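Peroxinectin A (Dictyostelium discoideum, PDB 6ERC) is a secreted haem peroxidase that uses hydrogen peroxide to oxidise phenolic donors to radicals, and also acts on iodide and thiocyanate. Local coordinates at residues Ser48-Ser52 and Asp378-Leu384; Ile43-Ser48 and Gln385-Asp389; Ile356-Met360 and Gln418-Arg422; Glu307-Phe311 and Ile361-Arg365. All blocks are in the same frame, centred on the assembly; numbering follows the deposited sequence.

Contact 1 of 4, residues Ser48-Ser52 and Asp378-Leu384. With HEM (protoporphyrin IX containing Fe), chain F.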
# COMPACT_ATOMS: atom_id res chain seq x y z
N SER A 48 -8.77 -5.05 -19.94
CA SER A 48 -8.58 -5.29 -18.51
C SER A 48 -9.81 -5.94 -17.89
O SER A 48 -9.71 -6.95 -17.17
CB SER A 48 -8.25 -3.98 -17.80
OG SER A 48 -7.09 -3.38 -18.34
N ARG A 49 -11.00 -5.39 -18.16
CA ARG A 49 -12.21 -5.91 -17.53
C ARG A 49 -12.49 -7.35 -17.97
O ARG A 49 -13.09 -8.12 -17.21
CB ARG A 49 -13.40 -5.01 -17.86
CG ARG A 49 -14.74 -5.51 -17.34
CD ARG A 49 -14.74 -5.78 -15.84
NE ARG A 49 -16.05 -6.20 -15.38
CZ ARG A 49 -16.31 -6.69 -14.16
NH1 ARG A 49 -15.33 -6.82 -13.27
NH2 ARG A 49 -17.54 -7.04 -13.84
N ALA A 50 -12.07 -7.73 -19.17
CA ALA A 50 -12.21 -9.11 -19.60
C ALA A 50 -11.29 -10.02 -18.80
O ALA A 50 -11.73 -11.04 -18.25
CB ALA A 50 -11.93 -9.24 -21.10
N ILE A 51 -10.01 -9.66 -18.71
CA ILE A 51 -9.08 -10.43 -17.89
C ILE A 51 -9.58 -10.52 -16.46
O ILE A 51 -9.39 -11.55 -15.79
CB ILE A 51 -7.66 -9.82 -17.95
CG1 ILE A 51 -7.13 -9.80 -19.39
CG2 ILE A 51 -6.71 -10.58 -17.05
CD1 ILE A 51 -6.89 -11.17 -20.00
N SER A 52 -10.22 -9.46 -15.96
CA SER A 52 -10.76 -9.49 -14.61
C SER A 52 -11.84 -10.56 -14.48
O SER A 52 -11.82 -11.36 -13.53
CB SER A 52 -11.33 -8.11 -14.25
OG SER A 52 -11.89 -8.11 -12.95
N ASP A 378 -13.65 -1.50 -10.53
CA ASP A 378 -13.11 -2.86 -10.48
C ASP A 378 -11.62 -2.73 -10.18
O ASP A 378 -10.86 -2.26 -11.03
CB ASP A 378 -13.36 -3.60 -11.79
CG ASP A 378 -12.80 -5.01 -11.79
OD1 ASP A 378 -12.09 -5.39 -10.84
OD2 ASP A 378 -13.08 -5.76 -12.76
N LEU A 379 -11.22 -3.14 -8.98
CA LEU A 379 -9.83 -2.98 -8.58
C LEU A 379 -8.91 -3.90 -9.37
O LEU A 379 -7.77 -3.53 -9.68
CB LEU A 379 -9.68 -3.21 -7.08
CG LEU A 379 -8.32 -2.92 -6.47
CD1 LEU A 379 -7.79 -1.54 -6.86
CD2 LEU A 379 -8.42 -3.02 -4.96
N ALA A 380 -9.37 -5.11 -9.70
CA ALA A 380 -8.60 -5.98 -10.57
C ALA A 380 -8.35 -5.32 -11.92
O ALA A 380 -7.22 -5.32 -12.42
CB ALA A 380 -9.32 -7.32 -10.74
N SER A 381 -9.39 -4.75 -12.51
CA SER A 381 -9.23 -4.06 -13.79
C SER A 381 -8.31 -2.86 -13.67
O SER A 381 -7.45 -2.64 -14.53
CB SER A 381 -10.60 -3.63 -14.33
OG SER A 381 -11.45 -4.74 -14.51
N ARG A 382 -8.47 -2.07 -12.61
CA ARG A 382 -7.60 -0.91 -12.42
C ARG A 382 -6.14 -1.33 -12.36
O ARG A 382 -5.26 -0.62 -12.88
CB ARG A 382 -8.00 -0.16 -11.15
CG ARG A 382 -9.32 0.59 -11.27
CD ARG A 382 -9.53 1.58 -10.13
NE ARG A 382 -8.70 2.78 -10.26
CZ ARG A 382 -8.98 3.81 -11.06
NH1 ARG A 382 -10.09 3.80 -11.80
NH2 ARG A 382 -8.16 4.86 -11.11
N ASN A 383 -5.85 -2.47 -11.73
CA ASN A 383 -4.47 -2.94 -11.67
C ASN A 383 -3.95 -3.31 -13.05
O ASN A 383 -2.85 -2.90 -13.44
CB ASN A 383 -4.37 -4.12 -10.71
CG ASN A 383 -4.73 -3.75 -9.28
OD1 ASN A 383 -4.47 -2.64 -8.83
ND2 ASN A 383 -5.33 -4.69 -8.56
N LEU A 384 -4.73 -4.08 -13.81
CA LEU A 384 -4.32 -4.44 -15.17
C LEU A 384 -4.08 -3.19 -16.01
O LEU A 384 -3.07 -3.09 -16.71
CB LEU A 384 -5.39 -5.32 -15.81
CG LEU A 384 -5.25 -6.84 -15.63
CD1 LEU A 384 -4.00 -7.37 -16.31
CD2 LEU A 384 -5.25 -7.21 -14.16
CHA HEM F . -3.16 0.78 -4.99
CHB HEM F . -7.45 0.08 -2.86
CHC HEM F . -5.40 -3.15 0.15
CHD HEM F . -1.17 -2.61 -2.15
C1A HEM F . -4.51 0.82 -4.71
C2A HEM F . -5.50 1.52 -5.48
C3A HEM F . -6.69 1.33 -4.90
C4A HEM F . -6.48 0.50 -3.73
CMA HEM F . -8.06 1.90 -5.35
CAA HEM F . -5.21 2.33 -6.75
CBA HEM F . -5.86 1.59 -7.91
CGA HEM F . -5.18 1.95 -9.20
O1A HEM F . -3.96 1.65 -9.35
O2A HEM F . -5.85 2.53 -10.09
C1B HEM F . -7.25 -0.84 -1.85
C2B HEM F . -8.26 -1.28 -0.93
C3B HEM F . -7.71 -2.17 -0.09
C4B HEM F . -6.31 -2.31 -0.46
CMB HEM F . -9.71 -0.75 -0.98
CAB HEM F . -8.34 -2.95 1.08
CBB HEM F . -9.64 -2.89 1.38
C1C HEM F . -4.07 -3.30 -0.21
C2C HEM F . -3.10 -4.18 0.42
C3C HEM F . -1.93 -4.02 -0.22
C4C HEM F . -2.13 -3.04 -1.27
CMC HEM F . -3.48 -5.09 1.61
CAC HEM F . -0.53 -4.68 -0.03
CBC HEM F . -0.21 -5.58 0.89
C1D HEM F . -1.33 -1.62 -3.09
C2D HEM F . -0.29 -1.05 -3.91
C3D HEM F . -0.85 -0.12 -4.69
C4D HEM F . -2.25 -0.06 -4.39
CMD HEM F . 1.19 -1.49 -3.88
CAD HEM F . -0.15 0.78 -5.73
CBD HEM F . 0.49 1.90 -4.92
CGD HEM F . 0.48 3.20 -5.69
O1D HEM F . -0.55 3.92 -5.63
O2D HEM F . 1.49 3.53 -6.36
NA HEM F . -5.14 0.21 -3.65
NB HEM F . -6.07 -1.48 -1.54
NC HEM F . -3.44 -2.62 -1.23
ND HEM F . -2.52 -0.99 -3.40
FE HEM F . -4.26 -1.19 -2.45

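Contact 2 of 4, residues Ile43-Ser48 and Gln385-Asp389. With HEM (protoporphyrin IX containing Fe), chain F.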
# COMPACT_ATOMS: atom_id res chain seq x y z
N ILE A 43 -2.23 -2.55 -26.87
CA ILE A 43 -2.40 -3.83 -26.19
C ILE A 43 -3.08 -4.78 -27.16
O ILE A 43 -4.16 -4.47 -27.69
CB ILE A 43 -3.22 -3.68 -24.90
CG1 ILE A 43 -2.60 -2.63 -23.97
CG2 ILE A 43 -3.34 -5.03 -24.18
CD1 ILE A 43 -1.19 -2.94 -23.52
N THR A 44 -2.47 -5.94 -27.39
CA THR A 44 -3.07 -6.98 -28.21
C THR A 44 -3.84 -8.01 -27.38
O THR A 44 -4.69 -8.71 -27.93
CB THR A 44 -2.01 -7.71 -29.04
OG1 THR A 44 -1.02 -8.27 -28.17
CG2 THR A 44 -1.34 -6.75 -30.02
N ASN A 45 -3.56 -8.10 -26.08
CA ASN A 45 -4.29 -9.00 -25.20
C ASN A 45 -5.72 -8.49 -25.00
O ASN A 45 -6.10 -7.42 -25.48
CB ASN A 45 -3.57 -9.14 -23.86
CG ASN A 45 -2.43 -10.13 -23.91
OD1 ASN A 45 -2.52 -11.16 -24.57
ND2 ASN A 45 -1.35 -9.83 -23.20
N GLN A 46 -6.51 -9.26 -24.26
CA GLN A 46 -7.88 -8.86 -23.99
C GLN A 46 -7.91 -7.64 -23.08
O GLN A 46 -6.97 -7.41 -22.31
CB GLN A 46 -8.65 -10.01 -23.35
CG GLN A 46 -8.63 -11.29 -24.17
CD GLN A 46 -9.76 -12.23 -23.82
OE1 GLN A 46 -10.94 -11.88 -23.94
NE2 GLN A 46 -9.42 -13.43 -23.37
N PRO A 47 -8.98 -6.84 -23.13
CA PRO A 47 -9.06 -5.67 -22.25
C PRO A 47 -9.02 -6.06 -20.78
O PRO A 47 -9.21 -7.22 -20.41
CB PRO A 47 -10.41 -5.04 -22.62
CG PRO A 47 -10.72 -5.57 -23.98
CD PRO A 47 -10.14 -6.94 -24.03
N SER A 48 -8.77 -5.05 -19.94
CA SER A 48 -8.58 -5.29 -18.51
C SER A 48 -9.81 -5.94 -17.89
O SER A 48 -9.71 -6.95 -17.17
CB SER A 48 -8.25 -3.98 -17.80
OG SER A 48 -7.09 -3.38 -18.34
N GLN A 385 -5.00 -2.22 -15.94
CA GLN A 385 -4.79 -0.96 -16.64
C GLN A 385 -3.47 -0.31 -16.22
O GLN A 385 -2.68 0.11 -17.07
CB GLN A 385 -5.95 -0.02 -16.36
CG GLN A 385 -7.25 -0.44 -16.99
CD GLN A 385 -7.30 -0.15 -18.48
OE1 GLN A 385 -7.38 -1.06 -19.30
NE2 GLN A 385 -7.26 1.13 -18.83
N ARG A 386 -3.23 -0.22 -14.91
CA ARG A 386 -2.04 0.46 -14.42
C ARG A 386 -0.77 -0.21 -14.91
O ARG A 386 0.19 0.47 -15.30
CB ARG A 386 -2.07 0.51 -12.89
CG ARG A 386 -1.09 1.50 -12.26
CD ARG A 386 -1.50 2.95 -12.49
NE ARG A 386 -2.85 3.23 -12.02
CZ ARG A 386 -3.49 4.38 -12.20
NH1 ARG A 386 -2.89 5.38 -12.84
NH2 ARG A 386 -4.72 4.55 -11.73
N ASN A 387 -0.74 -1.55 -14.91
CA ASN A 387 0.41 -2.26 -15.45
C ASN A 387 0.58 -1.96 -16.94
O ASN A 387 1.70 -1.72 -17.40
CB ASN A 387 0.26 -3.76 -15.22
CG ASN A 387 0.41 -4.15 -13.77
OD1 ASN A 387 1.51 -4.43 -13.30
ND2 ASN A 387 -0.70 -4.18 -13.05
N ARG A 388 -0.52 -1.96 -17.69
CA ARG A 388 -0.45 -1.64 -19.11
C ARG A 388 -0.21 -0.16 -19.33
O ARG A 388 0.39 0.23 -20.34
CB ARG A 388 -1.74 -2.10 -19.80
CG ARG A 388 -1.94 -3.60 -19.75
CD ARG A 388 -3.34 -4.01 -20.17
NE ARG A 388 -3.51 -5.45 -20.14
CZ ARG A 388 -4.59 -6.09 -20.59
NH1 ARG A 388 -5.60 -5.41 -21.10
NH2 ARG A 388 -4.65 -7.41 -20.52
N ASP A 389 -0.68 0.68 -18.41
CA ASP A 389 -0.36 2.11 -18.46
C ASP A 389 1.14 2.34 -18.27
O ASP A 389 1.75 3.12 -19.01
CB ASP A 389 -1.16 2.84 -17.38
CG ASP A 389 -0.85 4.33 -17.31
OD1 ASP A 389 -0.03 4.82 -18.12
OD2 ASP A 389 -1.42 5.01 -16.44
CHA HEM F . -3.16 0.78 -4.99
CHB HEM F . -7.45 0.08 -2.86
CHC HEM F . -5.40 -3.15 0.15
CHD HEM F . -1.17 -2.61 -2.15
C1A HEM F . -4.51 0.82 -4.71
C2A HEM F . -5.50 1.52 -5.48
C3A HEM F . -6.69 1.33 -4.90
C4A HEM F . -6.48 0.50 -3.73
CMA HEM F . -8.06 1.90 -5.35
CAA HEM F . -5.21 2.33 -6.75
CBA HEM F . -5.86 1.59 -7.91
CGA HEM F . -5.18 1.95 -9.20
O1A HEM F . -3.96 1.65 -9.35
O2A HEM F . -5.85 2.53 -10.09
C1B HEM F . -7.25 -0.84 -1.85
C2B HEM F . -8.26 -1.28 -0.93
C3B HEM F . -7.71 -2.17 -0.09
C4B HEM F . -6.31 -2.31 -0.46
CMB HEM F . -9.71 -0.75 -0.98
CAB HEM F . -8.34 -2.95 1.08
CBB HEM F . -9.64 -2.89 1.38
C1C HEM F . -4.07 -3.30 -0.21
C2C HEM F . -3.10 -4.18 0.42
C3C HEM F . -1.93 -4.02 -0.22
C4C HEM F . -2.13 -3.04 -1.27
CMC HEM F . -3.48 -5.09 1.61
CAC HEM F . -0.53 -4.68 -0.03
CBC HEM F . -0.21 -5.58 0.89
C1D HEM F . -1.33 -1.62 -3.09
C2D HEM F . -0.29 -1.05 -3.91
C3D HEM F . -0.85 -0.12 -4.69
C4D HEM F . -2.25 -0.06 -4.39
CMD HEM F . 1.19 -1.49 -3.88
CAD HEM F . -0.15 0.78 -5.73
CBD HEM F . 0.49 1.90 -4.92
CGD HEM F . 0.48 3.20 -5.69
O1D HEM F . -0.55 3.92 -5.63
O2D HEM F . 1.49 3.53 -6.36
NA HEM F . -5.14 0.21 -3.65
NB HEM F . -6.07 -1.48 -1.54
NC HEM F . -3.44 -2.62 -1.23
ND HEM F . -2.52 -0.99 -3.40
FE HEM F . -4.26 -1.19 -2.45

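Contact 3 of 4, residues Ile356-Met360 and Gln418-Arg422. With CA (calcium ion), chain G.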
# COMPACT_ATOMS: atom_id res chain seq x y z
N ILE A 356 -3.49 -15.43 -1.24
CA ILE A 356 -2.87 -14.66 -2.30
C ILE A 356 -2.81 -15.54 -3.54
O ILE A 356 -2.01 -16.47 -3.62
CB ILE A 356 -1.48 -14.15 -1.91
CG1 ILE A 356 -1.60 -13.13 -0.78
CG2 ILE A 356 -0.79 -13.50 -3.11
CD1 ILE A 356 -0.34 -12.98 0.04
N ASP A 357 -3.68 -15.25 -4.50
CA ASP A 357 -3.86 -16.08 -5.68
C ASP A 357 -4.53 -15.21 -6.74
O ASP A 357 -4.65 -13.99 -6.57
CB ASP A 357 -4.67 -17.32 -5.32
CG ASP A 357 -5.89 -17.00 -4.50
OD1 ASP A 357 -6.38 -15.85 -4.60
OD2 ASP A 357 -6.36 -17.87 -3.75
N ILE A 358 -4.97 -15.83 -7.83
CA ILE A 358 -5.56 -15.04 -8.90
C ILE A 358 -6.91 -14.45 -8.51
O ILE A 358 -7.40 -13.55 -9.19
CB ILE A 358 -5.71 -15.89 -10.18
CG1 ILE A 358 -6.59 -17.12 -9.91
CG2 ILE A 358 -4.33 -16.30 -10.69
CD1 ILE A 358 -7.01 -17.85 -11.17
N TYR A 359 -7.51 -14.92 -7.42
CA TYR A 359 -8.89 -14.56 -7.10
C TYR A 359 -8.97 -13.31 -6.23
O TYR A 359 -8.20 -13.15 -5.28
CB TYR A 359 -9.57 -15.72 -6.39
CG TYR A 359 -9.38 -16.99 -7.16
CD1 TYR A 359 -10.12 -17.23 -8.30
CD2 TYR A 359 -8.44 -17.92 -6.77
CE1 TYR A 359 -9.94 -18.38 -9.03
CE2 TYR A 359 -8.25 -19.08 -7.49
CZ TYR A 359 -9.01 -19.30 -8.61
OH TYR A 359 -8.83 -20.46 -9.33
N MET A 360 -9.92 -12.44 -6.57
CA MET A 360 -10.18 -11.22 -5.84
C MET A 360 -11.65 -11.19 -5.45
O MET A 360 -12.51 -11.49 -6.28
CB MET A 360 -9.82 -10.00 -6.68
CG MET A 360 -10.03 -8.67 -6.00
SD MET A 360 -9.41 -7.30 -7.00
CE MET A 360 -7.67 -7.72 -7.13
N GLN A 418 -7.52 -25.52 -12.61
CA GLN A 418 -8.42 -24.38 -12.79
C GLN A 418 -7.63 -23.10 -13.03
O GLN A 418 -8.08 -22.23 -13.79
CB GLN A 418 -9.34 -24.23 -11.58
CG GLN A 418 -10.43 -23.19 -11.79
CD GLN A 418 -11.39 -23.09 -10.62
OE1 GLN A 418 -11.07 -23.52 -9.51
NE2 GLN A 418 -12.57 -22.53 -10.86
N ILE A 419 -6.47 -22.96 -12.40
CA ILE A 419 -5.60 -21.83 -12.72
C ILE A 419 -5.08 -21.97 -14.15
O ILE A 419 -5.08 -21.01 -14.92
CB ILE A 419 -4.44 -21.72 -11.71
CG1 ILE A 419 -4.94 -21.74 -10.26
CG2 ILE A 419 -3.64 -20.44 -11.97
CD1 ILE A 419 -5.76 -20.54 -9.85
N GLN A 420 -4.64 -23.17 -14.52
CA GLN A 420 -4.17 -23.41 -15.88
C GLN A 420 -5.25 -23.06 -16.90
O GLN A 420 -4.99 -22.38 -17.89
CB GLN A 420 -3.75 -24.87 -16.04
CG GLN A 420 -2.52 -25.26 -15.25
CD GLN A 420 -2.17 -26.72 -15.42
OE1 GLN A 420 -2.65 -27.38 -16.34
NE2 GLN A 420 -1.34 -27.24 -14.52
N ASN A 421 -6.48 -23.53 -16.66
CA ASN A 421 -7.56 -23.28 -17.60
C ASN A 421 -7.83 -21.79 -17.75
O ASN A 421 -7.93 -21.27 -18.87
CB ASN A 421 -8.81 -24.03 -17.16
CG ASN A 421 -8.66 -25.53 -17.28
OD1 ASN A 421 -7.57 -26.04 -17.53
ND2 ASN A 421 -9.77 -26.25 -17.12
N ARG A 422 -7.95 -21.08 -16.62
CA ARG A 422 -8.23 -19.65 -16.69
C ARG A 422 -7.13 -18.89 -17.42
O ARG A 422 -7.40 -17.89 -18.10
CB ARG A 422 -8.44 -19.09 -15.28
CG ARG A 422 -9.73 -19.56 -14.64
CD ARG A 422 -10.07 -18.81 -13.36
NE ARG A 422 -11.39 -19.19 -12.86
CZ ARG A 422 -12.15 -18.44 -12.08
NH1 ARG A 422 -11.75 -17.24 -11.69
NH2 ARG A 422 -13.34 -18.89 -11.69
CA CA G . -7.28 -14.09 -3.31
O HOH W 1 -8.24 -16.11 -2.60
O HOH W 2 -8.56 -23.46 -7.99
O HOH W 3 -9.49 -13.41 -2.76

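Contact 4 of 4, residues Glu307-Phe311 and Ile361-Arg365. With HEM (protoporphyrin IX containing Fe), chain F.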
# COMPACT_ATOMS: atom_id res chain seq x y z
N GLU A 307 -5.57 -10.77 -1.06
CA GLU A 307 -5.64 -11.27 0.31
C GLU A 307 -6.69 -10.57 1.16
O GLU A 307 -6.96 -11.03 2.28
CB GLU A 307 -4.27 -11.16 0.98
CG GLU A 307 -3.95 -9.79 1.58
CD GLU A 307 -2.48 -9.62 1.94
OE1 GLU A 307 -1.84 -10.61 2.36
OE2 GLU A 307 -1.97 -8.49 1.80
N VAL A 308 -7.30 -9.49 0.68
CA VAL A 308 -8.35 -8.81 1.42
C VAL A 308 -9.58 -9.71 1.48
O VAL A 308 -10.12 -10.11 0.45
CB VAL A 308 -8.69 -7.46 0.77
CG1 VAL A 308 -9.93 -6.84 1.40
CG2 VAL A 308 -7.51 -6.52 0.88
N GLY A 309 -10.02 -10.02 2.70
CA GLY A 309 -11.25 -10.76 2.89
C GLY A 309 -12.46 -9.87 2.70
O GLY A 309 -12.38 -8.64 2.66
N PRO A 310 -13.63 -10.51 2.58
CA PRO A 310 -14.85 -9.73 2.29
C PRO A 310 -15.46 -9.04 3.50
O PRO A 310 -16.22 -8.08 3.31
CB PRO A 310 -15.81 -10.79 1.73
CG PRO A 310 -15.39 -12.05 2.38
CD PRO A 310 -13.89 -11.96 2.60
N PHE A 311 -15.17 -9.48 4.72
CA PHE A 311 -15.84 -8.95 5.90
C PHE A 311 -14.83 -8.40 6.90
O PHE A 311 -13.72 -8.91 7.04
CB PHE A 311 -16.70 -10.02 6.57
CG PHE A 311 -17.93 -10.38 5.80
CD1 PHE A 311 -19.04 -9.57 5.84
CD2 PHE A 311 -17.96 -11.53 5.03
CE1 PHE A 311 -20.18 -9.89 5.12
CE2 PHE A 311 -19.09 -11.86 4.31
CZ PHE A 311 -20.20 -11.04 4.36
N ILE A 361 -11.92 -10.86 -4.19
CA ILE A 361 -13.30 -10.80 -3.73
C ILE A 361 -14.09 -9.81 -4.57
O ILE A 361 -13.54 -8.89 -5.18
CB ILE A 361 -13.37 -10.43 -2.24
CG1 ILE A 361 -12.61 -9.12 -1.98
CG2 ILE A 361 -12.81 -11.56 -1.39
CD1 ILE A 361 -12.81 -8.57 -0.58
N SER A 362 -15.41 -10.02 -4.62
CA SER A 362 -16.27 -9.16 -5.43
C SER A 362 -16.51 -7.80 -4.80
O SER A 362 -16.94 -6.88 -5.50
CB SER A 362 -17.61 -9.86 -5.68
OG SER A 362 -17.43 -10.99 -6.51
N ASP A 363 -16.24 -7.65 -3.50
CA ASP A 363 -16.31 -6.32 -2.89
C ASP A 363 -15.34 -5.36 -3.55
O ASP A 363 -15.62 -4.17 -3.66
CB ASP A 363 -16.03 -6.42 -1.39
CG ASP A 363 -17.02 -7.30 -0.66
OD1 ASP A 363 -17.00 -8.53 -0.88
OD2 ASP A 363 -17.83 -6.76 0.13
N LEU A 364 -14.19 -5.87 -3.99
CA LEU A 364 -13.19 -5.07 -4.69
C LEU A 364 -13.35 -5.15 -6.21
O LEU A 364 -13.16 -4.15 -6.90
CB LEU A 364 -11.79 -5.53 -4.30
CG LEU A 364 -11.40 -5.40 -2.82
CD1 LEU A 364 -10.26 -6.34 -2.49
CD2 LEU A 364 -11.02 -3.97 -2.49
N ARG A 365 -13.69 -6.33 -6.73
CA ARG A 365 -13.71 -6.52 -8.18
C ARG A 365 -15.02 -6.06 -8.81
O ARG A 365 -15.03 -5.67 -9.98
CB ARG A 365 -13.46 -7.99 -8.51
CG ARG A 365 -12.92 -8.22 -9.91
CD ARG A 365 -12.75 -9.70 -10.22
NE ARG A 365 -14.03 -10.39 -10.37
CZ ARG A 365 -14.78 -10.36 -11.46
NH1 ARG A 365 -14.39 -9.66 -12.52
NH2 ARG A 365 -15.93 -11.02 -11.50
CHA HEM F . -3.16 0.78 -4.99
CHB HEM F . -7.45 0.08 -2.86
CHC HEM F . -5.40 -3.15 0.15
CHD HEM F . -1.17 -2.61 -2.15
C1A HEM F . -4.51 0.82 -4.71
C2A HEM F . -5.50 1.52 -5.48
C3A HEM F . -6.69 1.33 -4.90
C4A HEM F . -6.48 0.50 -3.73
CMA HEM F . -8.06 1.90 -5.35
CAA HEM F . -5.21 2.33 -6.75
CBA HEM F . -5.86 1.59 -7.91
CGA HEM F . -5.18 1.95 -9.20
O1A HEM F . -3.96 1.65 -9.35
O2A HEM F . -5.85 2.53 -10.09
C1B HEM F . -7.25 -0.84 -1.85
C2B HEM F . -8.26 -1.28 -0.93
C3B HEM F . -7.71 -2.17 -0.09
C4B HEM F . -6.31 -2.31 -0.46
CMB HEM F . -9.71 -0.75 -0.98
CAB HEM F . -8.34 -2.95 1.08
CBB HEM F . -9.64 -2.89 1.38
C1C HEM F . -4.07 -3.30 -0.21
C2C HEM F . -3.10 -4.18 0.42
C3C HEM F . -1.93 -4.02 -0.22
C4C HEM F . -2.13 -3.04 -1.27
CMC HEM F . -3.48 -5.09 1.61
CAC HEM F . -0.53 -4.68 -0.03
CBC HEM F . -0.21 -5.58 0.89
C1D HEM F . -1.33 -1.62 -3.09
C2D HEM F . -0.29 -1.05 -3.91
C3D HEM F . -0.85 -0.12 -4.69
C4D HEM F . -2.25 -0.06 -4.39
CMD HEM F . 1.19 -1.49 -3.88
CAD HEM F . -0.15 0.78 -5.73
CBD HEM F . 0.49 1.90 -4.92
CGD HEM F . 0.48 3.20 -5.69
O1D HEM F . -0.55 3.92 -5.63
O2D HEM F . 1.49 3.53 -6.36
NA HEM F . -5.14 0.21 -3.65
NB HEM F . -6.07 -1.48 -1.54
NC HEM F . -3.44 -2.62 -1.23
ND HEM F . -2.52 -0.99 -3.40
FE HEM F . -4.26 -1.19 -2.45
O HOH W 4 -9.51 -10.65 -2.16

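Contact 1 of 4, residues Ser48-Ser52 and Asp378-Leu384
Arg-49 and Ser-52, one turn apart on the helix that starts at Ser-48, reach together for a single carboxylate oxygen, OD2 of Asp-378. Arg-49 NH1 comes from above the carboxylate plane at 2.5 Å from Asp-378 OD2, a salt bridge with the guanidinium and carboxylate planes perpendicular. Ser-52 OG donates to the same Asp-378 OD2 at 2.6 Å, along its syn lone pair. The third donor comes from the aspartate's own segment: Ser-381 OG, also 2.6 Å from Asp-378 OD2 and well out of the carboxylate plane. Ser-381 OG is in turn wedged against the other helix, 3.3 Å from Arg-49 CA. With three donors on OD2, the acid is probably stabilised as the anion. Packing is looser where Ile-51 CG2 meets Leu-384 CG at 4.3 Å; Ser-48 OG, bonded to Gln-385, lies 3.6 Å from Leu-384 CB. The axes of the two short helical segments approach to 8.2 Å, at 129° between their N-to-C directions. Asp-378 CG stands anti to the backbone N (chi1 180°), which brings OD1 over the first turn to accept a weak bond from Ser-381 N. This is an aspartate N-cap, here opening helix 379-390, whose Arg-382 NE bonds a haem propionate.

Contact 2 of 4, residues Ile43-Ser48 and Gln385-Asp389
Arg-388 takes hold of the Gln-46 carbonyl with both terminal nitrogens, a forked end-on grip on one oxygen. NH1 lies 2.7 Å from Gln-46 O, and NH2 lies 2.9 Å from the same Gln-46 O with a C=O...N angle of 169°; that oxygen sits in the guanidinium plane. Ile-43 covers one face of the group, its CG2 3.8 Å from Arg-388 NH1, while its CD1 lies against the aliphatic part of the arginine, 3.9 Å from Arg-388 CB. An extended chain carries the guanidinium from the helix to the loop. Beside it, Ser-48 OG donates to Gln-385 OE1 at 2.5 Å, in the carbonyl plane and on a lone pair; a bend at chi2 (-77°) folds the amide back to the serine. In the next shell, Asp-434 forms a salt bridge with Arg-388 NH2, and Asp-432 O holds Asn-45 ND2. Replacing Arg-388 by an alanine would probably leave Gln-46 O without its two donors and Asp-434 without its charged mate. Away from the loop, Arg-386 NH2 meets haem O2A at 2.8 Å, nearly straight at 170°. Chemically, then, two arginines of one helix are used differently: Arg-388 joins a neutral loop carbonyl to the charge of Asp-434, while Arg-386 binds a haem propionate.

Contact 3 of 4, residues Ile356-Met360 and Gln418-Arg422
Tyr-359 extends its phenol to the helix 418-422, where Ile-419 receives the tip: Ile-419 CD1 lies 3.1 Å from Tyr-359 OH and 3.7 Å from Tyr-359 CZ. The same methyl is pressed by Ile-358, whose CD1 approaches Ile-419 CD1 to 3.2 Å, a tight packing in which the two isoleucines run past each other in opposite directions. Ile-358 also backs the phenol, since its CG1, turned between the backbone N and carbonyl carbon (chi1 59°), sits over the centre of the Tyr-359 ring. The loop that presents both residues is a calcium-binding one. Asp-357 OD1 and the backbone O of Tyr-359 each bind the calcium ion at 2.4 Å, with two waters, and Asn-355 and Ser-306 complete the site. Asp-357 OD1 additionally accepts from Tyr-359 N, an Asx turn that probably helps to set the direction in which the tyrosine leaves the loop. Out at the phenol end, a water 2.9 Å from Gln-418 OE1 donates to that oxygen and also bonds Tyr-359 OH. The ring edge meets the face of the Arg-422 guanidinium, Arg-422 NH1 lying 3.4 Å from Tyr-359 CE1, the planes 70° apart. Arg-422 NH1 itself bonds the carbonyls of Ile-55 and Asp-57.

Contact 4 of 4, residues Glu307-Phe311 and Ile361-Arg365
Val-308 O, 2.7 Å from a water, lies at the heart of a largely apolar contact; the same water accepts from Ile-361 N and so joins the two segments without a direct bond. Ile-361 closes round the carbonyl: its CD1 is 3.3 Å from Val-308 O, and likewise 3.3 Å from Gly-309 O. Its CG1 stands between the backbone N and carbonyl carbon (chi1 54°), which carries CD1 over this bend of the loop, while Ile-361 CG2 meets the Pro-310 ring at CD. A glycine in place of Ile-361 would probably open a gap beneath the Val-308 and Gly-309 carbonyls and leave Pro-310 poorly supported. Val-308 forks between protein and cofactor: CG1 packs on Ile-361 CD1 at 3.9 Å, and CG2 touches haem CAB at 3.7 Å. Leu-364 divides its methyls in the same way, CD1 lying 3.8 Å from Val-308 CB and CD2 3.8 Å from haem CMB, so the pair lines one side of the haem pocket. Around this wall, Val-308 also rests on Asn-73 of helix 70-80, and Leu-364 bonds through its backbone to Leu-379 at the start of helix 379-390. The loop itself runs on into strand 311-315, which pairs antiparallel with strand 321-326.

In the fold
Along the chain the segments come as 43-48, 48-52, 307-311, 356-360, 361-365, 378-384, 385-389 and 418-422. Contacts 1 and 2 share Ser-48 and helix 379-390, their centres about 9 Å apart, so one helix is held along its length by an early loop and the helix following it. Contacts 3 and 4 use successive parts of the chain between 356 and 365, with centres about 15 Å apart. Contact 4 meets contact 1 through Arg-365 and Leu-364, and contact 3 meets it through Met-360. Contacts 1, 2 and 4 all reach the haem, while contact 3 holds the calcium loop; segments far apart in sequence thus help to enclose the cofactor and place the metal in the peroxidase fold.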